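Side-chain contacts in rhamnosidase B (Bacillus sp., PDB 2OKX), which probably hydrolyses terminal alpha-L-rhamnose residues from glycosides as a family 78 glycoside hydrolase: residues A[644-647]-A[651-654]; A[632-637]-A[710-715]; A[575-580]-A[602-607]; A[659-664]-A[703-708]. One frame throughout, in Å; residues are numbered along the deposited sequence.

Contact 1: A[644-647]-A[651-654]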
loop_
_atom_site.group_PDB
_atom_site.type_symbol
_atom_site.label_atom_id
_atom_site.label_comp_id
_atom_site.label_asym_id
_atom_site.label_seq_id
_atom_site.Cartn_x
_atom_site.Cartn_y
_atom_site.Cartn_z
ATOM N N THR A 644 -18.426 4.248 18.819
ATOM C CA THR A 644 -17.852 4.315 20.152
ATOM C C THR A 644 -18.649 5.155 21.139
ATOM O O THR A 644 -18.542 4.956 22.347
ATOM C CB THR A 644 -16.432 4.906 20.103
ATOM O OG1 THR A 644 -16.501 6.259 19.633
ATOM C CG2 THR A 644 -15.545 4.095 19.167
ATOM N N GLY A 645 -19.435 6.093 20.627
ATOM C CA GLY A 645 -20.195 6.970 21.497
ATOM C C GLY A 645 -19.215 7.928 22.149
ATOM O O GLY A 645 -19.482 8.477 23.216
ATOM N N ASN A 646 -18.073 8.128 21.492
ATOM C CA ASN A 646 -17.018 9.000 21.998
ATOM C C ASN A 646 -17.263 10.467 21.636
ATOM O O ASN A 646 -16.759 10.965 20.631
ATOM C CB ASN A 646 -15.664 8.532 21.449
ATOM C CG ASN A 646 -14.484 9.235 22.104
ATOM O OD1 ASN A 646 -13.335 8.824 21.934
ATOM N ND2 ASN A 646 -14.760 10.296 22.849
ATOM N N GLU A 647 -18.043 11.148 22.469
ATOM C CA GLU A 647 -18.364 12.555 22.253
ATOM C C GLU A 647 -17.131 13.450 22.294
ATOM O O GLU A 647 -17.067 14.457 21.591
ATOM C CB GLU A 647 -19.384 13.029 23.296
ATOM C CG GLU A 647 -20.814 12.601 22.992
ATOM C CD GLU A 647 -21.795 12.993 24.084
ATOM O OE1 GLU A 647 -23.017 12.971 23.824
ATOM O OE2 GLU A 647 -21.346 13.314 25.205
ATOM N N ALA A 651 -15.992 16.300 19.468
ATOM C CA ALA A 651 -15.679 17.689 19.781
ATOM C C ALA A 651 -14.302 18.062 19.241
ATOM O O ALA A 651 -14.117 19.149 18.690
ATOM C CB ALA A 651 -15.728 17.905 21.295
ATOM N N ARG A 652 -13.340 17.157 19.398
ATOM C CA ARG A 652 -11.983 17.401 18.923
ATOM C C ARG A 652 -11.899 17.480 17.406
ATOM O O ARG A 652 -11.139 18.282 16.864
ATOM C CB ARG A 652 -11.029 16.297 19.395
ATOM C CG ARG A 652 -10.775 16.244 20.892
ATOM C CD ARG A 652 -9.553 15.386 21.188
ATOM N NE ARG A 652 -9.730 13.995 20.776
ATOM C CZ ARG A 652 -10.320 13.063 21.518
ATOM N NH1 ARG A 652 -10.440 11.823 21.063
ATOM N NH2 ARG A 652 -10.777 13.368 22.727
ATOM N N ILE A 653 -12.683 16.652 16.722
ATOM C CA ILE A 653 -12.647 16.605 15.264
ATOM C C ILE A 653 -13.593 17.561 14.534
ATOM O O ILE A 653 -13.374 17.868 13.362
ATOM C CB ILE A 653 -12.913 15.152 14.759
ATOM C CG1 ILE A 653 -12.190 14.919 13.434
ATOM C CG2 ILE A 653 -14.410 14.912 14.581
ATOM C CD1 ILE A 653 -10.688 14.860 13.573
ATOM N N TRP A 654 -14.637 18.037 15.211
ATOM C CA TRP A 654 -15.598 18.936 14.566
ATOM C C TRP A 654 -14.969 20.100 13.799
ATOM O O TRP A 654 -15.320 20.348 12.645
ATOM C CB TRP A 654 -16.601 19.489 15.587
ATOM C CG TRP A 654 -17.439 20.615 15.033
ATOM C CD1 TRP A 654 -17.533 21.885 15.529
ATOM C CD2 TRP A 654 -18.262 20.584 13.856
ATOM N NE1 TRP A 654 -18.361 22.646 14.734
ATOM C CE2 TRP A 654 -18.821 21.874 13.702
ATOM C CE3 TRP A 654 -18.581 19.593 12.918
ATOM C CZ2 TRP A 654 -19.682 22.200 12.645
ATOM C CZ3 TRP A 654 -19.437 19.918 11.865
ATOM C CH2 TRP A 654 -19.976 21.212 11.739
#

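Contact 2: A[632-637]-A[710-715]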
loop_
_atom_site.group_PDB
_atom_site.type_symbol
_atom_site.label_atom_id
_atom_site.label_comp_id
_atom_site.label_asym_id
_atom_site.label_seq_id
_atom_site.Cartn_x
_atom_site.Cartn_y
_atom_site.Cartn_z
ATOM N N PHE A 632 -15.730 10.876 2.448
ATOM C CA PHE A 632 -15.801 9.578 3.114
ATOM C C PHE A 632 -15.128 9.657 4.476
ATOM O O PHE A 632 -15.474 8.908 5.395
ATOM C CB PHE A 632 -15.156 8.479 2.259
ATOM C CG PHE A 632 -15.897 8.194 0.982
ATOM C CD1 PHE A 632 -17.266 8.441 0.886
ATOM C CD2 PHE A 632 -15.232 7.684 -0.128
ATOM C CE1 PHE A 632 -17.957 8.190 -0.299
ATOM C CE2 PHE A 632 -15.913 7.430 -1.313
ATOM C CZ PHE A 632 -17.281 7.685 -1.399
ATOM N N TRP A 633 -14.167 10.567 4.602
ATOM C CA TRP A 633 -13.470 10.773 5.866
ATOM C C TRP A 633 -14.477 11.337 6.868
ATOM O O TRP A 633 -14.506 10.940 8.032
ATOM C CB TRP A 633 -12.316 11.768 5.695
ATOM C CG TRP A 633 -11.721 12.232 7.003
ATOM C CD1 TRP A 633 -10.958 11.498 7.864
ATOM C CD2 TRP A 633 -11.869 13.527 7.603
ATOM N NE1 TRP A 633 -10.623 12.253 8.966
ATOM C CE2 TRP A 633 -11.170 13.502 8.832
ATOM C CE3 TRP A 633 -12.526 14.705 7.222
ATOM C CZ2 TRP A 633 -11.109 14.612 9.686
ATOM C CZ3 TRP A 633 -12.466 15.813 8.072
ATOM C CH2 TRP A 633 -11.761 15.755 9.289
ATOM N N ILE A 634 -15.300 12.279 6.412
ATOM C CA ILE A 634 -16.303 12.869 7.288
ATOM C C ILE A 634 -17.275 11.770 7.710
ATOM O O ILE A 634 -17.649 11.668 8.876
ATOM C CB ILE A 634 -17.064 14.009 6.576
ATOM C CG1 ILE A 634 -16.110 15.188 6.339
ATOM C CG2 ILE A 634 -18.260 14.451 7.418
ATOM C CD1 ILE A 634 -16.710 16.330 5.533
ATOM N N LEU A 635 -17.666 10.939 6.749
ATOM C CA LEU A 635 -18.572 9.829 7.019
ATOM C C LEU A 635 -17.938 8.927 8.074
ATOM O O LEU A 635 -18.576 8.572 9.065
ATOM C CB LEU A 635 -18.808 9.016 5.745
ATOM C CG LEU A 635 -20.157 8.311 5.558
ATOM C CD1 LEU A 635 -19.992 7.220 4.516
ATOM C CD2 LEU A 635 -20.659 7.723 6.860
ATOM N N ALA A 636 -16.675 8.563 7.862
ATOM C CA ALA A 636 -15.969 7.695 8.799
ATOM C C ALA A 636 -15.913 8.301 10.200
ATOM O O ALA A 636 -16.014 7.581 11.197
ATOM C CB ALA A 636 -14.559 7.408 8.290
ATOM N N CYS A 637 -15.744 9.619 10.277
ATOM C CA CYS A 637 -15.698 10.302 11.566
ATOM C C CYS A 637 -17.043 10.143 12.264
ATOM O O CYS A 637 -17.103 9.832 13.452
ATOM C CB CYS A 637 -15.393 11.795 11.383
ATOM S SG CYS A 637 -13.671 12.170 10.983
ATOM N N ARG A 710 -23.643 17.203 10.773
ATOM C CA ARG A 710 -24.462 17.607 11.911
ATOM C C ARG A 710 -24.258 16.670 13.095
ATOM O O ARG A 710 -24.129 17.117 14.237
ATOM C CB ARG A 710 -25.942 17.642 11.517
ATOM C CG ARG A 710 -26.899 17.836 12.691
ATOM C CD ARG A 710 -28.202 18.478 12.241
ATOM N NE ARG A 710 -28.016 19.894 11.933
ATOM C CZ ARG A 710 -28.937 20.673 11.373
ATOM N NH1 ARG A 710 -28.667 21.949 11.136
ATOM N NH2 ARG A 710 -30.122 20.178 11.041
ATOM N N ALA A 711 -24.222 15.367 12.821
ATOM C CA ALA A 711 -24.036 14.377 13.875
ATOM C C ALA A 711 -22.802 14.706 14.710
ATOM O O ALA A 711 -22.846 14.665 15.937
ATOM C CB ALA A 711 -23.913 12.979 13.270
ATOM N N LEU A 712 -21.705 15.041 14.043
ATOM C CA LEU A 712 -20.467 15.378 14.740
ATOM C C LEU A 712 -20.615 16.683 15.507
ATOM O O LEU A 712 -20.153 16.804 16.644
ATOM C CB LEU A 712 -19.313 15.485 13.741
ATOM C CG LEU A 712 -18.914 14.149 13.106
ATOM C CD1 LEU A 712 -18.020 14.379 11.899
ATOM C CD2 LEU A 712 -18.217 13.292 14.148
ATOM N N ALA A 713 -21.260 17.662 14.879
ATOM C CA ALA A 713 -21.475 18.958 15.512
ATOM C C ALA A 713 -22.313 18.788 16.776
ATOM O O ALA A 713 -21.995 19.349 17.825
ATOM C CB ALA A 713 -22.175 19.900 14.544
ATOM N N ALA A 714 -23.383 18.008 16.669
ATOM C CA ALA A 714 -24.272 17.767 17.801
ATOM C C ALA A 714 -23.557 16.975 18.888
ATOM O O ALA A 714 -23.635 17.313 20.070
ATOM C CB ALA A 714 -25.516 17.018 17.336
ATOM N N ALA A 715 -22.860 15.915 18.487
ATOM C CA ALA A 715 -22.132 15.094 19.444
ATOM C C ALA A 715 -21.071 15.955 20.112
ATOM O O ALA A 715 -20.705 15.725 21.263
ATOM C CB ALA A 715 -21.479 13.908 18.737
#

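Contact 3: A[575-580]-A[602-607]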
loop_
_atom_site.group_PDB
_atom_site.type_symbol
_atom_site.label_atom_id
_atom_site.label_comp_id
_atom_site.label_asym_id
_atom_site.label_seq_id
_atom_site.Cartn_x
_atom_site.Cartn_y
_atom_site.Cartn_z
ATOM N N PHE A 575 -1.941 4.615 3.517
ATOM C CA PHE A 575 -3.202 4.907 4.170
ATOM C C PHE A 575 -4.017 5.823 3.262
ATOM O O PHE A 575 -3.850 7.048 3.277
ATOM C CB PHE A 575 -2.978 5.575 5.535
ATOM C CG PHE A 575 -4.213 6.235 6.108
ATOM C CD1 PHE A 575 -5.487 5.730 5.844
ATOM C CD2 PHE A 575 -4.099 7.367 6.909
ATOM C CE1 PHE A 575 -6.626 6.348 6.370
ATOM C CE2 PHE A 575 -5.228 7.993 7.441
ATOM C CZ PHE A 575 -6.494 7.482 7.168
ATOM N N TRP A 576 -4.878 5.216 2.452
ATOM C CA TRP A 576 -5.748 5.973 1.570
ATOM C C TRP A 576 -7.031 6.214 2.354
ATOM O O TRP A 576 -7.644 5.279 2.872
ATOM C CB TRP A 576 -6.040 5.194 0.290
ATOM C CG TRP A 576 -4.958 5.307 -0.749
ATOM C CD1 TRP A 576 -3.865 4.498 -0.900
ATOM C CD2 TRP A 576 -4.911 6.251 -1.823
ATOM N NE1 TRP A 576 -3.147 4.875 -2.016
ATOM C CE2 TRP A 576 -3.771 5.947 -2.600
ATOM C CE3 TRP A 576 -5.728 7.322 -2.212
ATOM C CZ2 TRP A 576 -3.429 6.674 -3.746
ATOM C CZ3 TRP A 576 -5.388 8.047 -3.353
ATOM C CH2 TRP A 576 -4.248 7.717 -4.107
ATOM N N VAL A 577 -7.421 7.479 2.444
ATOM C CA VAL A 577 -8.596 7.878 3.204
ATOM C C VAL A 577 -9.905 7.244 2.753
ATOM O O VAL A 577 -10.658 6.720 3.574
ATOM C CB VAL A 577 -8.732 9.410 3.187
ATOM C CG1 VAL A 577 -9.930 9.849 4.025
ATOM C CG2 VAL A 577 -7.445 10.033 3.718
ATOM N N GLY A 578 -10.176 7.285 1.454
ATOM C CA GLY A 578 -11.413 6.710 0.958
ATOM C C GLY A 578 -11.584 5.250 1.329
ATOM O O GLY A 578 -12.648 4.837 1.796
ATOM N N ASP A 579 -10.534 4.461 1.124
ATOM C CA ASP A 579 -10.581 3.035 1.429
ATOM C C ASP A 579 -10.902 2.778 2.902
ATOM O O ASP A 579 -11.682 1.881 3.232
ATOM C CB ASP A 579 -9.235 2.364 1.117
ATOM C CG ASP A 579 -8.769 2.586 -0.312
ATOM O OD1 ASP A 579 -8.254 1.621 -0.922
ATOM O OD2 ASP A 579 -8.893 3.719 -0.820
ATOM N N SER A 580 -10.293 3.573 3.777
ATOM C CA SER A 580 -10.459 3.406 5.216
ATOM C C SER A 580 -11.887 3.452 5.752
ATOM O O SER A 580 -12.165 2.861 6.790
ATOM C CB SER A 580 -9.607 4.435 5.967
ATOM O OG SER A 580 -10.198 5.720 5.925
ATOM N N ASN A 602 -7.513 11.032 12.805
ATOM C CA ASN A 602 -6.753 12.164 13.332
ATOM C C ASN A 602 -5.600 12.606 12.429
ATOM O O ASN A 602 -5.167 13.755 12.495
ATOM C CB ASN A 602 -6.199 11.832 14.726
ATOM C CG ASN A 602 -7.268 11.862 15.810
ATOM O OD1 ASN A 602 -7.087 11.297 16.890
ATOM N ND2 ASN A 602 -8.379 12.532 15.532
ATOM N N LEU A 603 -5.102 11.704 11.589
ATOM C CA LEU A 603 -3.990 12.039 10.697
ATOM C C LEU A 603 -4.392 12.907 9.505
ATOM O O LEU A 603 -3.583 13.691 8.998
ATOM C CB LEU A 603 -3.319 10.760 10.175
ATOM C CG LEU A 603 -2.390 9.993 11.121
ATOM C CD1 LEU A 603 -1.983 8.658 10.492
ATOM C CD2 LEU A 603 -1.154 10.839 11.412
ATOM N N VAL A 604 -5.640 12.780 9.065
ATOM C CA VAL A 604 -6.112 13.528 7.905
ATOM C C VAL A 604 -6.030 15.054 8.013
ATOM O O VAL A 604 -5.557 15.712 7.089
ATOM C CB VAL A 604 -7.558 13.115 7.537
ATOM C CG1 VAL A 604 -8.039 13.902 6.322
ATOM C CG2 VAL A 604 -7.600 11.615 7.240
ATOM N N PRO A 605 -6.489 15.638 9.134
ATOM C CA PRO A 605 -6.426 17.099 9.272
ATOM C C PRO A 605 -5.002 17.653 9.212
ATOM O O PRO A 605 -4.801 18.857 9.042
ATOM C CB PRO A 605 -7.086 17.346 10.627
ATOM C CG PRO A 605 -8.091 16.233 10.711
ATOM C CD PRO A 605 -7.279 15.046 10.229
ATOM N N GLY A 606 -4.019 16.771 9.358
ATOM C CA GLY A 606 -2.631 17.193 9.313
ATOM C C GLY A 606 -2.218 17.692 7.937
ATOM O O GLY A 606 -1.156 18.297 7.788
ATOM N N SER A 607 -3.052 17.439 6.932
ATOM C CA SER A 607 -2.766 17.873 5.569
ATOM C C SER A 607 -3.404 19.233 5.277
ATOM O O SER A 607 -3.369 19.711 4.143
ATOM C CB SER A 607 -3.288 16.845 4.561
ATOM O OG SER A 607 -4.704 16.813 4.556
#

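Contact 4: A[659-664]-A[703-708]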
loop_
_atom_site.group_PDB
_atom_site.type_symbol
_atom_site.label_atom_id
_atom_site.label_comp_id
_atom_site.label_asym_id
_atom_site.label_seq_id
_atom_site.Cartn_x
_atom_site.Cartn_y
_atom_site.Cartn_z
ATOM N N HIS A 659 -14.083 23.067 8.919
ATOM C CA HIS A 659 -13.074 23.738 8.111
ATOM C C HIS A 659 -13.048 23.283 6.650
ATOM O O HIS A 659 -13.099 24.107 5.739
ATOM C CB HIS A 659 -11.693 23.529 8.738
ATOM C CG HIS A 659 -10.568 24.104 7.936
ATOM N ND1 HIS A 659 -10.424 25.458 7.715
ATOM C CD2 HIS A 659 -9.538 23.507 7.291
ATOM C CE1 HIS A 659 -9.355 25.668 6.968
ATOM N NE2 HIS A 659 -8.799 24.501 6.698
ATOM N N THR A 660 -12.974 21.974 6.424
ATOM C CA THR A 660 -12.918 21.465 5.059
ATOM C C THR A 660 -14.230 21.648 4.295
ATOM O O THR A 660 -14.218 21.971 3.105
ATOM C CB THR A 660 -12.497 19.970 5.029
ATOM O OG1 THR A 660 -12.168 19.601 3.684
ATOM C CG2 THR A 660 -13.621 19.075 5.537
ATOM N N LEU A 661 -15.362 21.451 4.967
ATOM C CA LEU A 661 -16.650 21.624 4.302
ATOM C C LEU A 661 -16.835 23.075 3.869
ATOM O O LEU A 661 -17.391 23.348 2.805
ATOM C CB LEU A 661 -17.800 21.212 5.224
ATOM C CG LEU A 661 -18.035 19.704 5.354
ATOM C CD1 LEU A 661 -19.180 19.443 6.328
ATOM C CD2 LEU A 661 -18.356 19.124 3.981
ATOM N N THR A 662 -16.361 23.999 4.696
ATOM C CA THR A 662 -16.463 25.419 4.386
ATOM C C THR A 662 -15.771 25.702 3.057
ATOM O O THR A 662 -16.309 26.407 2.203
ATOM C CB THR A 662 -15.810 26.280 5.487
ATOM O OG1 THR A 662 -16.560 26.148 6.701
ATOM C CG2 THR A 662 -15.768 27.750 5.069
ATOM N N HIS A 663 -14.581 25.135 2.875
ATOM C CA HIS A 663 -13.842 25.349 1.640
ATOM C C HIS A 663 -14.410 24.615 0.430
ATOM O O HIS A 663 -14.259 25.078 -0.701
ATOM C CB HIS A 663 -12.366 25.010 1.843
ATOM C CG HIS A 663 -11.642 26.001 2.699
ATOM N ND1 HIS A 663 -11.801 26.061 4.066
ATOM C CD2 HIS A 663 -10.805 27.015 2.372
ATOM C CE1 HIS A 663 -11.093 27.067 4.546
ATOM N NE2 HIS A 663 -10.479 27.664 3.540
ATOM N N TYR A 664 -15.065 23.479 0.644
ATOM C CA TYR A 664 -15.653 22.768 -0.486
ATOM C C TYR A 664 -16.831 23.576 -1.028
ATOM O O TYR A 664 -17.086 23.593 -2.235
ATOM C CB TYR A 664 -16.125 21.365 -0.083
ATOM C CG TYR A 664 -15.045 20.309 -0.217
ATOM C CD1 TYR A 664 -14.260 19.943 0.872
ATOM C CD2 TYR A 664 -14.780 19.715 -1.453
ATOM C CE1 TYR A 664 -13.228 19.010 0.734
ATOM C CE2 TYR A 664 -13.754 18.784 -1.601
ATOM C CZ TYR A 664 -12.981 18.438 -0.504
ATOM O OH TYR A 664 -11.953 17.530 -0.652
ATOM N N VAL A 703 -23.669 16.686 -0.552
ATOM C CA VAL A 703 -24.939 16.904 0.127
ATOM C C VAL A 703 -24.966 16.061 1.397
ATOM O O VAL A 703 -25.182 16.578 2.495
ATOM C CB VAL A 703 -26.131 16.496 -0.765
ATOM C CG1 VAL A 703 -27.432 16.572 0.029
ATOM C CG2 VAL A 703 -26.203 17.408 -1.984
ATOM N N LYS A 704 -24.725 14.761 1.243
ATOM C CA LYS A 704 -24.736 13.852 2.385
ATOM C C LYS A 704 -23.670 14.203 3.416
ATOM O O LYS A 704 -23.897 14.070 4.616
ATOM C CB LYS A 704 -24.548 12.402 1.927
ATOM C CG LYS A 704 -24.701 11.396 3.062
ATOM C CD LYS A 704 -24.406 9.980 2.615
ATOM C CE LYS A 704 -24.295 9.045 3.815
ATOM N NZ LYS A 704 -23.806 7.697 3.416
ATOM N N ALA A 705 -22.505 14.649 2.949
ATOM C CA ALA A 705 -21.420 15.022 3.850
ATOM C C ALA A 705 -21.845 16.220 4.696
ATOM O O ALA A 705 -21.590 16.270 5.898
ATOM C CB ALA A 705 -20.168 15.362 3.053
ATOM N N LEU A 706 -22.495 17.186 4.057
ATOM C CA LEU A 706 -22.970 18.380 4.749
ATOM C C LEU A 706 -23.959 17.998 5.844
ATOM O O LEU A 706 -23.961 18.584 6.927
ATOM C CB LEU A 706 -23.644 19.324 3.753
ATOM C CG LEU A 706 -22.698 20.012 2.767
ATOM C CD1 LEU A 706 -23.483 20.559 1.586
ATOM C CD2 LEU A 706 -21.939 21.112 3.495
ATOM N N ARG A 707 -24.802 17.014 5.553
ATOM C CA ARG A 707 -25.792 16.554 6.519
ATOM C C ARG A 707 -25.160 15.672 7.593
ATOM O O ARG A 707 -25.428 15.844 8.784
ATOM C CB ARG A 707 -26.912 15.808 5.792
ATOM C CG ARG A 707 -27.765 16.732 4.941
ATOM C CD ARG A 707 -28.655 15.981 3.976
ATOM N NE ARG A 707 -29.550 16.896 3.270
ATOM C CZ ARG A 707 -30.248 16.574 2.185
ATOM N NH1 ARG A 707 -31.039 17.474 1.618
ATOM N NH2 ARG A 707 -30.147 15.359 1.660
ATOM N N ASP A 708 -24.312 14.736 7.176
ATOM C CA ASP A 708 -23.641 13.849 8.123
ATOM C C ASP A 708 -22.843 14.651 9.151
ATOM O O ASP A 708 -22.676 14.219 10.292
ATOM C CB ASP A 708 -22.696 12.893 7.385
ATOM C CG ASP A 708 -23.432 11.797 6.638
ATOM O OD1 ASP A 708 -22.795 11.116 5.805
ATOM O OD2 ASP A 708 -24.641 11.606 6.884
#

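Contact 1: A[644-647]-A[651-654]
The carbonyl oxygen of E647 receives the backbone N-H of A651, N to O 3.0 Å with an angle of 156° at the hydrogen, and CB of A651 packs beside that same oxygen at 3.7 Å from E647 O. This is the i to i+4 bond of an opening helical turn, and alanine, a good helix former with a small methyl group, suits this exposed turn. CB of E647 points away from the later segment, and its carboxylate, in the first turn of the helix, would probably interact favourably with the helix dipole. Residues 644-647 form the short turn that joins helix 627-644 to helix 647-665, and 651-654 lie one turn into the second helix; such a connection is expected between successive helices of the (alpha/alpha)6 barrel of family 78 enzymes. Within the turn G645 adopts the positive phi that glycine tolerates most easily. N646 follows at the N-cap position and centres an inverse gamma turn. T644 steadies the exit from the first helix: its OG1, placed between its own N and carbonyl carbon (chi1 64°), accepts from the N of N646 at 3.1 Å in an ST turn and is also hydrogen-bonded to the carbonyl oxygen of Y640. Farther along, R652 runs extended through its first carbons, then bends at the bond between CG and CD (chi3 -63°), which brings the guanidinium near the end of the N646 side chain. The strong partner of the arginine is E598 of helix 595-603, whose carboxylate forms a salt bridge with NH1 of R652.

Contact 2: A[632-637]-A[710-715]
L712 pushes its forked end against C637, and that leucine gives up more surface than any other residue of the pair of segments. Its two methyl groups divide the work. CD1 lies 3.7 Å from CB of C637, while CD2 of L712 rests 3.7 Å from the carbonyl oxygen of C637, so one branch meets the side chain and the other the main chain. With CG anti to the carbonyl carbon (chi1 -68°), the leucine reaches straight across from helix 696-715, and its CB and that of C637 both point into the interface. The cysteine is small enough to let the helices come close there, the CA atoms of C637 and L712 being 7.7 Å apart. These are two helices of the barrel domain, far apart in sequence, and L712 also packs on V657 of helix 647-665 and A641 of helix 627-644. I634, one turn before C637, adds a looser contact: its CG2 branch stands 4.5 Å from CD1 of L712, and CD1 of L712 lies 4.1 Å from the carbonyl oxygen of I634. A beta-branched residue is at home here because its other arm can serve a different neighbour, L661 on helix 647-665. The thiol of C637 turns the other way, its SG sitting 3.5 Å above one face of the W633 ring and displaced toward the rim.

Contact 3: A[575-580]-A[602-607]
In the helical barrel domain of the enzyme, the chain entering helix 577-590 meets the last turns of the helical run that begins with helix 595-603, through F575 and V577 on one part and L603 and V604 on the other. The valines come closest: CG2 of V577 lies 3.9 Å from CG2 of V604. In each valine this branch is anti to the carbonyl carbon, with CG1 anti to the backbone N (chi1 -178° in V577), and the two side chains cross obliquely. F575, with CG nearly opposite its backbone N (chi1 165°), sends its ring toward L603 and V604. CB of L603 stands at the ring edge, near the plane, 4.3 Å from CE2 of F575; CG2 of V604 comes in obliquely, 4.3 Å from CZ of F575. W633 of helix 627-644 packs on both valines, completing a buried apolar cluster for which beta-branched and aromatic side chains are well shaped. Serines hold each turn: OG of S580 donates to the carbonyl oxygen of V577 at 2.6 Å, and OG of S607 to that of V604 at 2.9 Å. The latter oxygen also accepts the backbone N of S607, so two donors grip it, and OG of S607 is further bonded to the N of L615. The start of one helix packed beside the end of the next is consistent with the consecutive helices of the (alpha/alpha)6 barrel of this family.

Contact 4: A[659-664]-A[703-708]
A705 meets L661 first along helix 696-715: its CB points at helix 647-665 and lies 4.3 Å from CD2 of L661, while its carbonyl oxygen is 4.0 Å from the other methyl, CD1 of L661. Alanine suits this place because its short side chain lets the leucine lie over the helix backbone. L706 comes next, and although its CB is not aimed at the partner helix, its end swings over so that CD2 of L706 sits 4.1 Å from CD2 of L661. Both leucines carry CG anti to their carbonyl carbon, chi1 -78° in L661, and the two side chains cross at a slant. Farther on, D708 forms a salt bridge with R638, which places this helix against helix 627-644. On the other helix L661 also packs on I634 and F725, so the leucine has aliphatic and aromatic neighbours from several helices. The contact is made mainly by the methyl groups of L661 against the backbone and side chains of A705 and L706, which implies a joint held by burial of apolar surface and by fit rather than by directed polar bonds.

All four contacts lie within the 6-hairpin glycosidase domain. Along the chain contact 3 closes first, at residue 607; the span of contact 2, from 632 to 715, then contains contact 1 followed by contact 4. Contacts 1 and 4 both use helix 647-665, while contacts 2 and 4 share helix 696-715. Centres of contacts 1 and 2 are about 9 Å apart and those of contacts 2 and 4 about 10 Å; contact 3 lies about 14 Å from contact 2. W633, on the helix of contact 2, bridges to its neighbours by touching P605 of contact 3 and I653 of contact 1. The chain thus ties consecutive and distant helices into one continuous helical scaffold.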